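Local coordinates for protein allantoicase (Saccharomyces cerevisiae, PDB 1O59) that catalyses the hydrolysis of allantoate to (S)-ureidoglycolate and urea, a step of allantoin degradation that lets yeast use purines as secondary nitrogen sources, at residues 84-87 and 93-96. Numbering follows the deposited sequence.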
loop_
_atom_site.group_PDB
_atom_site.type_symbol
_atom_site.label_atom_id
_atom_site.label_comp_id
_atom_site.label_asym_id
_atom_site.label_seq_id
_atom_site.Cartn_x
_atom_site.Cartn_y
_atom_site.Cartn_z
ATOM N N GLU A 84 13.664 -6.341 16.102
ATOM C CA GLU A 84 15.015 -6.703 16.422
ATOM C C GLU A 84 15.073 -7.913 17.350
ATOM O O GLU A 84 14.368 -7.972 18.370
ATOM C CB GLU A 84 15.794 -5.525 17.040
ATOM C CG GLU A 84 17.266 -5.864 17.263
ATOM C CD GLU A 84 18.010 -4.858 18.104
ATOM O OE1 GLU A 84 17.395 -3.837 18.497
ATOM O OE2 GLU A 84 19.229 -5.086 18.351
ATOM N N THR A 85 15.925 -8.873 16.982
ATOM C CA THR A 85 15.998 -10.155 17.675
ATOM C C THR A 85 17.214 -10.264 18.540
ATOM O O THR A 85 18.126 -9.466 18.449
ATOM C CB THR A 85 16.001 -11.316 16.664
ATOM O OG1 THR A 85 17.087 -11.189 15.718
ATOM C CG2 THR A 85 14.664 -11.286 15.844
ATOM N N ARG A 86 17.204 -11.256 19.412
ATOM C CA ARG A 86 18.337 -11.496 20.293
ATOM C C ARG A 86 19.568 -11.873 19.473
ATOM O O ARG A 86 19.466 -12.272 18.306
ATOM C CB ARG A 86 18.013 -12.595 21.309
ATOM C CG ARG A 86 17.463 -13.887 20.701
ATOM C CD ARG A 86 18.472 -14.893 20.159
ATOM N NE ARG A 86 17.745 -15.814 19.304
ATOM C CZ ARG A 86 17.315 -15.523 18.089
ATOM N NH1 ARG A 86 17.598 -14.358 17.509
ATOM N NH2 ARG A 86 16.597 -16.415 17.441
ATOM N N ARG A 87 20.723 -11.752 20.094
ATOM C CA ARG A 87 21.959 -12.092 19.438
ATOM C C ARG A 87 22.225 -13.602 19.411
ATOM O O ARG A 87 21.666 -14.393 20.190
ATOM C CB ARG A 87 23.132 -11.450 20.169
ATOM C CG ARG A 87 23.115 -9.946 20.283
ATOM C CD ARG A 87 24.544 -9.401 20.614
ATOM N NE ARG A 87 24.579 -7.956 20.861
ATOM C CZ ARG A 87 25.678 -7.276 21.114
ATOM N NH1 ARG A 87 26.864 -7.886 21.107
ATOM N NH2 ARG A 87 25.584 -5.982 21.370
ATOM N N TYR A 93 18.503 -18.645 10.491
ATOM C CA TYR A 93 17.781 -17.390 10.281
ATOM C C TYR A 93 16.667 -17.174 11.299
ATOM O O TYR A 93 16.098 -18.116 11.839
ATOM C CB TYR A 93 17.203 -17.305 8.847
ATOM C CG TYR A 93 16.279 -18.444 8.502
ATOM C CD1 TYR A 93 14.951 -18.411 8.871
ATOM C CD2 TYR A 93 16.747 -19.574 7.863
ATOM C CE1 TYR A 93 14.102 -19.473 8.594
ATOM C CE2 TYR A 93 15.914 -20.640 7.581
ATOM C CZ TYR A 93 14.591 -20.578 7.946
ATOM O OH TYR A 93 13.750 -21.618 7.675
ATOM N N ASP A 94 16.409 -15.901 11.576
ATOM C CA ASP A 94 15.170 -15.467 12.204
ATOM C C ASP A 94 14.138 -15.230 11.108
ATOM O O ASP A 94 14.499 -14.998 9.946
ATOM C CB ASP A 94 15.371 -14.167 12.999
ATOM C CG ASP A 94 15.841 -14.413 14.413
ATOM O OD1 ASP A 94 15.187 -15.243 15.113
ATOM O OD2 ASP A 94 16.853 -13.817 14.890
ATOM N N TRP A 95 12.861 -15.284 11.492
ATOM C CA TRP A 95 11.778 -15.156 10.542
ATOM C C TRP A 95 10.494 -14.542 11.119
ATOM O O TRP A 95 10.255 -14.537 12.331
ATOM C CB TRP A 95 11.437 -16.508 9.939
ATOM C CG TRP A 95 11.182 -17.520 10.961
ATOM C CD1 TRP A 95 12.075 -18.393 11.458
ATOM C CD2 TRP A 95 9.939 -17.787 11.625
ATOM N NE1 TRP A 95 11.479 -19.175 12.416
ATOM C CE2 TRP A 95 10.163 -18.818 12.531
ATOM C CE3 TRP A 95 8.656 -17.246 11.548
ATOM C CZ2 TRP A 95 9.164 -19.321 13.348
ATOM C CZ3 TRP A 95 7.672 -17.747 12.362
ATOM C CH2 TRP A 95 7.928 -18.772 13.243
ATOM N N VAL A 96 9.679 -14.028 10.213
ATOM C CA VAL A 96 8.352 -13.521 10.548
ATOM C C VAL A 96 7.408 -13.905 9.425
ATOM O O VAL A 96 7.751 -13.802 8.231
ATOM C CB VAL A 96 8.360 -11.971 10.800
ATOM C CG1 VAL A 96 9.102 -11.240 9.720
ATOM C CG2 VAL A 96 6.968 -11.430 10.903
#
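Arg86 and Asp94 form a bidentate, end-on salt bridge in which each terminal nitrogen of the guanidinium serves its own carboxylate oxygen. Arg86 NH1 lies 2.8 Å from Asp94 OD2 in a nearly straight bond, with an N-H...O angle of 173°, and uses the syn lone pair of that oxygen. Arg86 NH2 reaches Asp94 OD1 at 3.0 Å, somewhat more bent. The guanidinium and carboxylate planes lie 25° apart, nearly coplanar, and with one bond to each oxygen the carboxylate is held against rotation. With CG between the backbone N and the carbonyl carbon and the chain bent at chi2, the guanidinium of Arg86 reaches the aspartate.

A hydrogen bond from the Thr85 hydroxyl, which also pairs with Gly185 N, completes the contact. Thr85 OG1 donates to Asp94 OD2 at 2.8 Å, approaching from above the carboxylate plane, 49° out of it, and so leaves the in-plane side to the arginine. OD2 thus accepts two bonds, while OD1 also pairs with the hydroxyl of Ser50, and donors satisfy both oxygens of the buried carboxylate. Beside the polar bond, the methyl Thr85 CG2 packs 3.6 Å from Asp94 CG.

The contact closes the loop between strands 83-84 and 94-99 within the first allantoicase repeat. It ties residues just after the short strand, which pairs with 186-196 in one antiparallel sheet, to the start of 94-99, which runs between 45-49 and 176-182 in the other.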